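WA352 (Oryza sativa subsp. indica, PDB 5ZT3) is a mitochondrial protein linked to cytoplasmic male sterility in rice, represented here by a helical, strand-free piece covering its DUF8018 region. Local coordinates at residues His102-Asp107 with Ser115-Arg120; Glu64-Met69 with Gly76-Trp81; Leu86-Pro89 with Glu95-Leu98. All blocks are in the same frame, centred on the assembly; numbering follows the deposited sequence.

Contact 1 of 3, residues His102-Asp107 with Ser115-Arg120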
loop_
_atom_site.group_PDB
_atom_site.type_symbol
_atom_site.label_atom_id
_atom_site.label_comp_id
_atom_site.label_asym_id
_atom_site.label_seq_id
_atom_site.Cartn_x
_atom_site.Cartn_y
_atom_site.Cartn_z
ATOM N N HIS A 102 -3.993 -8.598 -2.391
ATOM C CA HIS A 102 -5.165 -9.046 -3.142
ATOM C C HIS A 102 -6.200 -9.691 -2.229
ATOM O O HIS A 102 -7.405 -9.446 -2.375
ATOM C CB HIS A 102 -4.764 -10.005 -4.265
ATOM C CG HIS A 102 -4.303 -9.317 -5.516
ATOM N ND1 HIS A 102 -5.178 -8.866 -6.482
ATOM C CD2 HIS A 102 -3.062 -9.016 -5.963
ATOM C CE1 HIS A 102 -4.494 -8.304 -7.464
ATOM N NE2 HIS A 102 -3.210 -8.374 -7.169
ATOM N N GLN A 103 -5.752 -10.506 -1.271
ATOM C CA GLN A 103 -6.686 -11.125 -0.331
ATOM C C GLN A 103 -7.416 -10.068 0.490
ATOM O O GLN A 103 -8.630 -10.168 0.710
ATOM C CB GLN A 103 -5.939 -12.098 0.580
ATOM C CG GLN A 103 -6.827 -12.789 1.608
ATOM C CD GLN A 103 -6.047 -13.704 2.534
ATOM O OE1 GLN A 103 -4.816 -13.671 2.570
ATOM N NE2 GLN A 103 -6.764 -14.522 3.295
ATOM N N MET A 104 -6.691 -9.041 0.942
ATOM C CA MET A 104 -7.307 -7.973 1.725
ATOM C C MET A 104 -8.337 -7.209 0.901
ATOM O O MET A 104 -9.444 -6.926 1.385
ATOM C CB MET A 104 -6.205 -7.038 2.234
ATOM C CG MET A 104 -5.288 -7.716 3.247
ATOM S SD MET A 104 -3.740 -6.866 3.559
ATOM C CE MET A 104 -4.353 -5.292 4.115
ATOM N N LEU A 105 -8.001 -6.879 -0.351
ATOM C CA LEU A 105 -8.951 -6.170 -1.203
ATOM C C LEU A 105 -10.191 -7.019 -1.462
ATOM O O LEU A 105 -11.323 -6.512 -1.412
ATOM C CB LEU A 105 -8.283 -5.761 -2.513
ATOM C CG LEU A 105 -9.200 -4.982 -3.460
ATOM C CD1 LEU A 105 -9.669 -3.699 -2.804
ATOM C CD2 LEU A 105 -8.514 -4.696 -4.786
ATOM N N ASP A 106 -10.006 -8.322 -1.705
ATOM C CA ASP A 106 -11.159 -9.198 -1.910
ATOM C C ASP A 106 -12.058 -9.221 -0.680
ATOM O O ASP A 106 -13.292 -9.221 -0.800
ATOM C CB ASP A 106 -10.702 -10.617 -2.256
ATOM C CG ASP A 106 -11.836 -11.629 -2.184
ATOM O OD1 ASP A 106 -12.626 -11.698 -3.146
ATOM O OD2 ASP A 106 -11.936 -12.353 -1.169
ATOM N N ASP A 107 -11.457 -9.258 0.510
ATOM C CA ASP A 107 -12.223 -9.277 1.755
ATOM C C ASP A 107 -13.067 -8.013 1.887
ATOM O O ASP A 107 -14.257 -8.076 2.227
ATOM C CB ASP A 107 -11.236 -9.411 2.926
ATOM C CG ASP A 107 -11.890 -9.840 4.234
ATOM O OD1 ASP A 107 -12.945 -10.505 4.210
ATOM O OD2 ASP A 107 -11.326 -9.533 5.312
ATOM N N SER A 115 -15.918 -7.081 7.444
ATOM C CA SER A 115 -14.770 -7.939 7.190
ATOM C C SER A 115 -13.728 -7.801 8.295
ATOM O O SER A 115 -13.611 -6.758 8.943
ATOM C CB SER A 115 -14.132 -7.586 5.847
ATOM O OG SER A 115 -13.645 -6.256 5.860
ATOM N N ALA A 116 -12.949 -8.868 8.485
ATOM C CA ALA A 116 -11.801 -8.782 9.378
ATOM C C ALA A 116 -10.804 -7.746 8.880
ATOM O O ALA A 116 -10.194 -7.031 9.683
ATOM C CB ALA A 116 -11.129 -10.146 9.503
ATOM N N THR A 117 -10.630 -7.648 7.556
ATOM C CA THR A 117 -9.690 -6.681 6.999
ATOM C C THR A 117 -10.075 -5.259 7.372
ATOM O O THR A 117 -9.212 -4.459 7.750
ATOM C CB THR A 117 -9.614 -6.826 5.481
ATOM O OG1 THR A 117 -9.097 -8.120 5.159
ATOM C CG2 THR A 117 -8.692 -5.773 4.885
ATOM N N PHE A 118 -11.361 -4.921 7.269
ATOM C CA PHE A 118 -11.802 -3.585 7.651
ATOM C C PHE A 118 -11.369 -3.258 9.077
ATOM O O PHE A 118 -10.779 -2.205 9.334
ATOM C CB PHE A 118 -13.316 -3.459 7.509
ATOM C CG PHE A 118 -13.871 -2.220 8.134
ATOM C CD1 PHE A 118 -13.832 -1.013 7.451
ATOM C CD2 PHE A 118 -14.441 -2.243 9.400
ATOM C CE1 PHE A 118 -14.354 0.136 8.012
ATOM C CE2 PHE A 118 -14.958 -1.095 9.973
ATOM C CZ PHE A 118 -14.915 0.099 9.274
ATOM N N TRP A 119 -11.659 -4.156 10.019
ATOM C CA TRP A 119 -11.356 -3.867 11.419
ATOM C C TRP A 119 -9.854 -3.850 11.680
ATOM O O TRP A 119 -9.363 -3.020 12.457
ATOM C CB TRP A 119 -12.088 -4.847 12.332
ATOM C CG TRP A 119 -13.494 -4.452 12.473
ATOM C CD1 TRP A 119 -14.584 -5.074 11.943
ATOM C CD2 TRP A 119 -13.970 -3.285 13.137
ATOM N NE1 TRP A 119 -15.724 -4.379 12.270
ATOM C CE2 TRP A 119 -15.372 -3.279 13.007
ATOM C CE3 TRP A 119 -13.353 -2.261 13.863
ATOM C CZ2 TRP A 119 -16.162 -2.276 13.559
ATOM C CZ3 TRP A 119 -14.142 -1.271 14.408
ATOM C CH2 TRP A 119 -15.529 -1.287 14.258
ATOM N N ARG A 120 -9.111 -4.745 11.043
ATOM C CA ARG A 120 -7.666 -4.713 11.200
ATOM C C ARG A 120 -7.090 -3.381 10.728
ATOM O O ARG A 120 -6.247 -2.780 11.408
ATOM C CB ARG A 120 -7.045 -5.882 10.447
ATOM C CG ARG A 120 -5.549 -5.966 10.590
ATOM C CD ARG A 120 -5.010 -7.291 10.089
ATOM N NE ARG A 120 -5.340 -8.393 10.988
ATOM C CZ ARG A 120 -6.195 -9.368 10.698
ATOM N NH1 ARG A 120 -6.432 -10.329 11.582
ATOM N NH2 ARG A 120 -6.812 -9.393 9.525
HETATM O O HOH W 1 -13.767 -11.130 6.897
#
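D107 and T117 carry the polar part of this contact, their side chains running past one another in opposing senses. D107 OD2 accepts twice from the same residue. T117 OG1 donates to it at 2.6 Å, on the anti lone pair turned away from OD1, while T117 N reaches D107 OD2 at 3.0 Å with an N-H...O angle of 153°. The other oxygen is bridged: water 1 donates to D107 OD1 and accepts from A116 N, and OD1 also forms a salt bridge with R111. The carboxylate thus meets one backbone N-H of the first turn of helix 116-124 directly and a second through water, where the helix dipole would be expected to suit its charge.

Helices 98-111 and 116-124, joined by a short loop, have local axes 9.2 Å apart at a steep 106°, consistent with an alpha-alpha corner. The second helix starts at S115, the N-cap, whose OG accepts from F118 N at 3.0 Å and also bonds N112 O.

Apolar packing completes the interface. With T117 OG1 beside the backbone N (chi1 -63°) and CG2 anti to it, the methyl faces the first helix and lies 3.8 Å from M104 CB; L108 also touches T117.

Contact 2 of 3, residues Glu64-Met69 with Gly76-Trp81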
loop_
_atom_site.group_PDB
_atom_site.type_symbol
_atom_site.label_atom_id
_atom_site.label_comp_id
_atom_site.label_asym_id
_atom_site.label_seq_id
_atom_site.Cartn_x
_atom_site.Cartn_y
_atom_site.Cartn_z
ATOM N N GLU A 64 -6.205 1.026 -4.481
ATOM C CA GLU A 64 -7.563 0.500 -4.459
ATOM C C GLU A 64 -8.029 0.244 -3.031
ATOM O O GLU A 64 -9.174 0.555 -2.677
ATOM C CB GLU A 64 -7.660 -0.767 -5.304
ATOM C CG GLU A 64 -7.525 -0.502 -6.802
ATOM C CD GLU A 64 -8.405 0.654 -7.267
ATOM O OE1 GLU A 64 -9.610 0.646 -6.931
ATOM O OE2 GLU A 64 -7.880 1.568 -7.942
ATOM N N ILE A 65 -7.157 -0.306 -2.193
ATOM C CA ILE A 65 -7.512 -0.558 -0.799
ATOM C C ILE A 65 -7.739 0.753 -0.056
ATOM O O ILE A 65 -8.708 0.900 0.700
ATOM C CB ILE A 65 -6.430 -1.411 -0.113
ATOM C CG1 ILE A 65 -6.396 -2.819 -0.692
ATOM C CG2 ILE A 65 -6.639 -1.460 1.394
ATOM C CD1 ILE A 65 -5.131 -3.589 -0.330
ATOM N N ILE A 66 -6.836 1.716 -0.252
ATOM C CA ILE A 66 -6.914 2.995 0.443
ATOM C C ILE A 66 -8.198 3.728 0.081
ATOM O O ILE A 66 -8.883 4.274 0.954
ATOM C CB ILE A 66 -5.656 3.827 0.140
ATOM C CG1 ILE A 66 -4.444 3.216 0.846
ATOM C CG2 ILE A 66 -5.846 5.283 0.532
ATOM C CD1 ILE A 66 -3.106 3.724 0.295
ATOM N N ARG A 67 -8.547 3.754 -1.209
ATOM C CA ARG A 67 -9.765 4.439 -1.620
ATOM C C ARG A 67 -10.993 3.747 -1.049
ATOM O O ARG A 67 -11.952 4.410 -0.636
ATOM C CB ARG A 67 -9.818 4.555 -3.142
ATOM C CG ARG A 67 -8.905 5.665 -3.664
ATOM C CD ARG A 67 -8.950 5.816 -5.182
ATOM N NE ARG A 67 -10.111 6.569 -5.650
ATOM C CZ ARG A 67 -10.374 7.843 -5.355
ATOM N NH1 ARG A 67 -11.470 8.422 -5.831
ATOM N NH2 ARG A 67 -9.549 8.554 -4.592
ATOM N N LYS A 68 -10.996 2.414 -1.019
ATOM C CA LYS A 68 -12.108 1.689 -0.405
ATOM C C LYS A 68 -12.230 2.031 1.076
ATOM O O LYS A 68 -13.324 2.343 1.572
ATOM C CB LYS A 68 -11.887 0.189 -0.593
ATOM C CG LYS A 68 -12.966 -0.698 -0.003
ATOM C CD LYS A 68 -14.262 -0.569 -0.784
ATOM C CE LYS A 68 -15.163 -1.768 -0.550
ATOM N NZ LYS A 68 -16.425 -1.692 -1.343
ATOM N N MET A 69 -11.113 1.973 1.804
ATOM C CA MET A 69 -11.150 2.253 3.236
ATOM C C MET A 69 -11.503 3.704 3.528
ATOM O O MET A 69 -12.093 3.990 4.578
ATOM C CB MET A 69 -9.799 1.925 3.880
ATOM C CG MET A 69 -9.510 0.430 4.020
ATOM S SD MET A 69 -10.718 -0.434 5.050
ATOM C CE MET A 69 -10.558 0.448 6.610
ATOM N N GLY A 76 -10.699 7.721 9.562
ATOM C CA GLY A 76 -9.302 7.450 9.324
ATOM C C GLY A 76 -8.740 8.345 8.235
ATOM O O GLY A 76 -9.416 8.682 7.261
ATOM N N ASP A 77 -7.480 8.742 8.405
ATOM C CA ASP A 77 -6.820 9.568 7.392
ATOM C C ASP A 77 -6.201 8.654 6.330
ATOM O O ASP A 77 -4.985 8.496 6.215
ATOM C CB ASP A 77 -5.805 10.509 8.021
ATOM C CG ASP A 77 -5.342 11.588 7.056
ATOM O OD1 ASP A 77 -5.700 11.519 5.854
ATOM O OD2 ASP A 77 -4.607 12.497 7.492
ATOM N N TRP A 78 -7.093 8.059 5.538
ATOM C CA TRP A 78 -6.698 7.082 4.529
ATOM C C TRP A 78 -5.958 7.739 3.366
ATOM O O TRP A 78 -4.879 7.278 2.959
ATOM C CB TRP A 78 -7.927 6.269 4.098
ATOM C CG TRP A 78 -8.187 5.251 5.141
ATOM C CD1 TRP A 78 -9.115 5.293 6.148
ATOM C CD2 TRP A 78 -7.420 4.074 5.343
ATOM N NE1 TRP A 78 -8.971 4.187 6.957
ATOM C CE2 TRP A 78 -7.938 3.424 6.480
ATOM C CE3 TRP A 78 -6.354 3.488 4.654
ATOM C CZ2 TRP A 78 -7.406 2.227 6.952
ATOM C CZ3 TRP A 78 -5.826 2.306 5.127
ATOM C CH2 TRP A 78 -6.349 1.685 6.264
ATOM N N MET A 79 -6.486 8.846 2.840
ATOM C CA MET A 79 -5.814 9.499 1.722
ATOM C C MET A 79 -4.487 10.129 2.128
ATOM O O MET A 79 -3.617 10.307 1.268
ATOM C CB MET A 79 -6.735 10.520 1.050
ATOM C CG MET A 79 -7.966 9.896 0.400
ATOM S SD MET A 79 -7.558 8.582 -0.779
ATOM C CE MET A 79 -6.781 9.503 -2.089
ATOM N N GLY A 80 -4.296 10.457 3.402
ATOM C CA GLY A 80 -3.039 11.042 3.823
ATOM C C GLY A 80 -2.009 10.037 4.305
ATOM O O GLY A 80 -0.819 10.188 4.017
ATOM N N TRP A 81 -2.453 9.000 5.017
ATOM C CA TRP A 81 -1.545 8.099 5.715
ATOM C C TRP A 81 -1.890 6.628 5.517
ATOM O O TRP A 81 -1.272 5.770 6.168
ATOM C CB TRP A 81 -1.538 8.431 7.216
ATOM C CG TRP A 81 -0.995 9.783 7.533
ATOM C CD1 TRP A 81 -1.708 10.908 7.818
ATOM C CD2 TRP A 81 0.383 10.151 7.599
ATOM N NE1 TRP A 81 -0.854 11.959 8.060
ATOM C CE2 TRP A 81 0.435 11.516 7.931
ATOM C CE3 TRP A 81 1.580 9.453 7.414
ATOM C CZ2 TRP A 81 1.640 12.204 8.082
ATOM C CZ3 TRP A 81 2.776 10.138 7.562
ATOM C CH2 TRP A 81 2.794 11.498 7.892
#
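M69 lies over one face of the W78 indole. Its CB sits 3.6 Å from the centroid of the five-membered ring of W78 and only 17° from the ring normal, a CH-pi contact. CB and CG also stand over the six-membered ring, and two bends further along the methionine (chi2 -61°, chi3 -59°) swing the methyl back down beyond its rim, M69 CE lying 3.6 Å from W78 CZ2. The sulfur takes a more oblique place, M69 SD being 5.1 Å from the six-membered centroid of W78, a Met-aromatic contact.

I66 extends the apolar surface by one helical turn. Its CG2 meets the backbone at W78 O, 3.3 Å away, and the same methyl packs against M79 SD at 3.9 Å. On the exposed rim M79 CE approaches the R67 guanidinium at its edge, in plane, 3.9 Å from R67 NH2.

The indole is positioned from outside the two segments. W78 NE1 is hydrogen-bonded to H73 ND1, with the two rings steeply inclined, and A85, L121 and V125 touch the W78 side chain. M69 is backed in turn by L108, F118 and L121. Were W78 replaced by an alanine, M69 would probably be left over a gap and H73 would be likely to lose its indole N-H partner.

The backbone before helix 78-81 turns sharply: D77 is the centre of an inverse gamma turn, closed by a weak bond of 3.0 Å from W78 N to G76 O. D77 is also the N-cap, its OD1 accepting weakly from G80 N. The arrangement is that of a short, capped helix packed through W78 against the long helix 45-72, within the hydrophobic core of an all-helical fold.

Contact 3 of 3, residues Leu86-Pro89 with Glu95-Leu98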
loop_
_atom_site.group_PDB
_atom_site.type_symbol
_atom_site.label_atom_id
_atom_site.label_comp_id
_atom_site.label_asym_id
_atom_site.label_seq_id
_atom_site.Cartn_x
_atom_site.Cartn_y
_atom_site.Cartn_z
ATOM N N LEU A 86 -0.761 -0.320 5.533
ATOM C CA LEU A 86 -0.603 -1.513 4.716
ATOM C C LEU A 86 0.812 -2.093 4.785
ATOM O O LEU A 86 1.096 -3.096 4.117
ATOM C CB LEU A 86 -1.004 -1.226 3.268
ATOM C CG LEU A 86 -2.442 -0.728 3.110
ATOM C CD1 LEU A 86 -2.768 -0.462 1.651
ATOM C CD2 LEU A 86 -3.439 -1.710 3.699
ATOM N N ASP A 87 1.700 -1.494 5.573
ATOM C CA ASP A 87 3.026 -2.057 5.788
ATOM C C ASP A 87 2.921 -3.413 6.490
ATOM O O ASP A 87 1.918 -3.738 7.126
ATOM C CB ASP A 87 3.837 -1.144 6.712
ATOM C CG ASP A 87 4.192 0.197 6.081
ATOM O OD1 ASP A 87 4.477 1.148 6.852
ATOM O OD2 ASP A 87 4.206 0.308 4.836
ATOM N N ASN A 88 3.997 -4.195 6.408
ATOM C CA ASN A 88 4.069 -5.468 7.125
ATOM C C ASN A 88 5.383 -5.499 7.893
ATOM O O ASN A 88 6.460 -5.532 7.263
ATOM C CB ASN A 88 3.977 -6.656 6.165
ATOM C CG ASN A 88 3.847 -7.985 6.889
ATOM O OD1 ASN A 88 4.348 -8.156 8.006
ATOM N ND2 ASN A 88 3.162 -8.935 6.261
ATOM N N PRO A 89 5.351 -5.526 9.230
ATOM C CA PRO A 89 6.598 -5.496 10.014
ATOM C C PRO A 89 7.413 -6.765 9.923
ATOM O O PRO A 89 8.562 -6.766 10.387
ATOM C CB PRO A 89 6.116 -5.278 11.457
ATOM C CG PRO A 89 4.687 -4.914 11.368
ATOM C CD PRO A 89 4.157 -5.472 10.087
ATOM N N GLU A 95 7.198 -3.922 3.026
ATOM C CA GLU A 95 6.049 -3.949 2.142
ATOM C C GLU A 95 5.271 -5.244 2.335
ATOM O O GLU A 95 5.833 -6.299 2.639
ATOM C CB GLU A 95 6.496 -3.851 0.684
ATOM C CG GLU A 95 7.035 -2.490 0.272
ATOM C CD GLU A 95 5.967 -1.405 0.289
ATOM O OE1 GLU A 95 6.280 -0.255 0.675
ATOM O OE2 GLU A 95 4.814 -1.700 -0.078
ATOM N N GLU A 96 3.960 -5.154 2.151
ATOM C CA GLU A 96 3.116 -6.333 2.209
ATOM C C GLU A 96 3.307 -7.179 0.955
ATOM O O GLU A 96 3.670 -6.681 -0.114
ATOM C CB GLU A 96 1.653 -5.910 2.355
ATOM C CG GLU A 96 0.668 -7.037 2.627
ATOM C CD GLU A 96 1.035 -7.859 3.849
ATOM O OE1 GLU A 96 1.872 -8.780 3.714
ATOM O OE2 GLU A 96 0.478 -7.599 4.941
ATOM N N ASP A 97 3.084 -8.481 1.106
ATOM C CA ASP A 97 3.120 -9.408 -0.017
ATOM C C ASP A 97 1.974 -9.114 -0.986
ATOM O O ASP A 97 0.852 -8.813 -0.573
ATOM C CB ASP A 97 3.008 -10.828 0.540
ATOM C CG ASP A 97 2.735 -11.863 -0.524
ATOM O OD1 ASP A 97 1.562 -12.285 -0.649
ATOM O OD2 ASP A 97 3.696 -12.271 -1.216
ATOM N N LEU A 98 2.261 -9.209 -2.289
ATOM C CA LEU A 98 1.270 -8.845 -3.301
ATOM C C LEU A 98 -0.003 -9.678 -3.166
ATOM O O LEU A 98 -1.118 -9.141 -3.198
ATOM C CB LEU A 98 1.876 -8.996 -4.695
ATOM C CG LEU A 98 1.025 -8.509 -5.868
ATOM C CD1 LEU A 98 0.887 -6.997 -5.884
ATOM C CD2 LEU A 98 1.603 -9.023 -7.180
HETATM O O HOH W 2 2.644 -2.834 1.585
HETATM O O HOH W 3 -0.835 -5.134 5.215
HETATM O O HOH W 4 0.955 -6.396 7.558
HETATM O O HOH W 5 7.209 0.142 3.988
#
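E96 crosses from its own loop segment to L86 and N88 through nearly the whole length of its side chain. CB comes first, lying 3.4 Å from L86 O. Past CG the chain bends at chi2 (55°), which brings the carboxylate round to the amide of N88. CD is 3.4 Å from N88 ND2.

At the tip E96 OE1 accepts from N88 ND2 at 2.9 Å in an almost straight bond (168°). The bond lies in the amide plane of N88 but meets OE1 on its syn side, tilted out of the carboxylate plane, as suits two flat groups turned 71° against each other. The anti lone pair of E96 OE1 is used by the following backbone group, D97 N, at 2.9 Å. E96 OE2 is also reached by water: water 3 lies 2.8 Å from it and also within bonding distance of L86 O, and water 4 links OE2 in the same manner to D87 O. A further water accepts from E96 N at 2.7 Å and lies beside L86 O and E95 OE2.

The neighbours hold this geometry. N88 OD1 accepts from R90 N, which is consistent with the amide being turned so that its NH2 faces E96, and the backbones of N88 and G94 are hydrogen-bonded. E95 turns instead to R35 and K62, with which it forms salt bridges, while D97 caps helix 98-111 at R100 N.

The buried E96 carboxylate is therefore served by two N-H donors and by ordered water, a setting that would be expected to accommodate its negative charge, probably aided by the nearby start of helix 98-111.

In the fold
Along the chain contact 2 closes first, contact 3 follows, and contact 1 comes last. Contact 1 has its centre about 13 Å from those of contacts 2 and 3, which are about 15 Å apart on opposite sides of the chain's centre. Helix 98-111 ties contact 3, whose second segment runs into its start, to contact 1 further along. Helix 45-72, half of contact 2, touches both others: M69 CE lies 3.7 Å from F118 CD1, and I65 CG2 lies 4.0 Å from L86 CD2. L86 also packs on M104. The three contacts thus join successive pieces of one compact helical unit, all within the DUF8018 range.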